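Local coordinates for protein FACT-Spt16 (PDB 5CE6) that forms the N-terminal, aminopeptidase-like domain of the SPT16 subunit of the histone chaperone FACT and probably helps bind histones H3-H4, at residues A289-D293 with S294-I298. Residues are numbered along the deposited sequence; the frame is centred on the assembly and turned at random.
With K (potassium ion), chain D; NA (sodium ion), chain E.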
# COMPACT_ATOMS: atom_id res chain seq x y z
N ALA A 289 22.64 15.24 8.29
CA ALA A 289 22.44 15.11 9.72
C ALA A 289 21.05 15.61 10.11
O ALA A 289 20.54 16.55 9.52
CB ALA A 289 23.50 15.89 10.46
N LEU A 290 20.45 14.95 11.10
CA LEU A 290 19.20 15.42 11.67
C LEU A 290 19.38 16.84 12.19
O LEU A 290 20.38 17.15 12.83
CB LEU A 290 18.77 14.51 12.83
CG LEU A 290 17.42 14.81 13.47
CD1 LEU A 290 16.31 14.32 12.54
CD2 LEU A 290 17.30 14.17 14.84
N TYR A 291 18.43 17.72 11.88
CA TYR A 291 18.55 19.13 12.25
C TYR A 291 17.48 19.47 13.27
O TYR A 291 16.30 19.19 13.07
CB TYR A 291 18.39 20.03 11.02
CG TYR A 291 18.69 21.49 11.31
CD1 TYR A 291 20.00 21.96 11.24
CD2 TYR A 291 17.68 22.38 11.64
CE1 TYR A 291 20.28 23.28 11.49
CE2 TYR A 291 17.96 23.70 11.90
CZ TYR A 291 19.27 24.15 11.82
OH TYR A 291 19.56 25.48 12.07
N TYR A 292 17.90 20.08 14.38
CA TYR A 292 16.97 20.32 15.47
C TYR A 292 17.23 21.61 16.22
O TYR A 292 16.88 21.72 17.40
CB TYR A 292 16.94 19.13 16.45
CG TYR A 292 18.31 18.63 16.82
CD1 TYR A 292 19.08 19.30 17.77
CD2 TYR A 292 18.85 17.49 16.22
CE1 TYR A 292 20.34 18.86 18.10
CE2 TYR A 292 20.10 17.04 16.55
CZ TYR A 292 20.84 17.72 17.49
OH TYR A 292 22.10 17.27 17.83
N ASP A 293 17.81 22.60 15.56
CA ASP A 293 17.94 23.91 16.19
C ASP A 293 16.57 24.59 16.24
O ASP A 293 15.56 23.99 15.90
CB ASP A 293 18.97 24.76 15.47
CG ASP A 293 19.70 25.71 16.40
OD1 ASP A 293 19.03 26.49 17.12
OD2 ASP A 293 20.95 25.66 16.44
N SER A 294 16.54 25.85 16.67
CA SER A 294 15.26 26.55 16.84
C SER A 294 14.43 26.61 15.56
O SER A 294 14.98 26.65 14.46
CB SER A 294 15.49 27.97 17.38
OG SER A 294 15.86 27.91 18.75
N ALA A 295 13.11 26.60 15.72
CA ALA A 295 12.17 26.66 14.60
C ALA A 295 12.39 25.53 13.61
O ALA A 295 12.46 25.75 12.40
CB ALA A 295 12.24 28.01 13.91
N SER A 296 12.46 24.31 14.13
CA SER A 296 12.74 23.15 13.29
C SER A 296 11.59 22.17 13.29
O SER A 296 10.82 22.09 14.24
CB SER A 296 14.00 22.44 13.76
OG SER A 296 15.14 23.17 13.40
N VAL A 297 11.48 21.40 12.21
CA VAL A 297 10.52 20.30 12.20
C VAL A 297 11.21 19.04 11.69
O VAL A 297 12.17 19.11 10.92
CB VAL A 297 9.25 20.59 11.37
CG1 VAL A 297 8.55 21.86 11.86
CG2 VAL A 297 9.58 20.73 9.92
N ILE A 298 10.72 17.90 12.15
CA ILE A 298 11.27 16.60 11.78
C ILE A 298 10.11 15.72 11.36
O ILE A 298 9.14 15.58 12.10
CB ILE A 298 12.00 15.95 12.98
CG1 ILE A 298 13.20 16.81 13.40
CG2 ILE A 298 12.46 14.51 12.64
CD1 ILE A 298 13.80 16.44 14.76
K K D . 15.03 26.04 11.09
NA NA E . 18.87 18.17 8.12
O HOH W 1 14.67 20.31 11.17
O HOH W 2 17.67 27.26 11.49
O HOH W 3 19.25 19.42 5.69
O HOH W 4 21.50 19.10 8.55
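Ser296 and Asp293 close a local turn that leads from a loop into strand 296-306, in the domain related to the M24 metallopeptidases. The chain reverses here: the directions of its two limbs differ by 153°, and the turn runs into a G1 beta bulge, in which Ala295, in the left-handed backbone region, and Ser296 stand together opposite the single residue Ile319 of strand 309-319. One hydrogen bond spans the turn, from Ser296 OG to Asp293 O at 2.7 Å; the hydroxyl lies well above the carbonyl plane, 50° out of it. The torsion of Ser296 (chi1 -74°) sets OG beside its own backbone N and also near the plane of the Tyr291 ring, meeting that ring's edge at CD2 over 3.2 Å. Asp293 turns its carboxylate forward onto the next peptide, OD1 accepting Ser294 N through its anti lone pair (2.6 Å). Farther from the bend, water 1 donates to both Tyr291 O and Val297 O, bridging the two limbs by way of solvent. Farther along the two limbs the contact turns apolar: Leu290 and Ile298 cross at about a right angle, with Leu290 CD1 3.9 Å from Ile298 CG2, and helix 200-230 adds Leu225 and Val228 against Leu290. Two ions sit on the stretch: sodium at Ala289 O, at its start, and potassium at Ala295 O, in the bend, where Ser420 OG also binds it and Asn422 belongs to the site. A water completes the link back to the aromatic ring: water 2 lies 2.9 Å from the potassium ion and is hydrogen-bonded to Tyr291 OH at 2.7 Å.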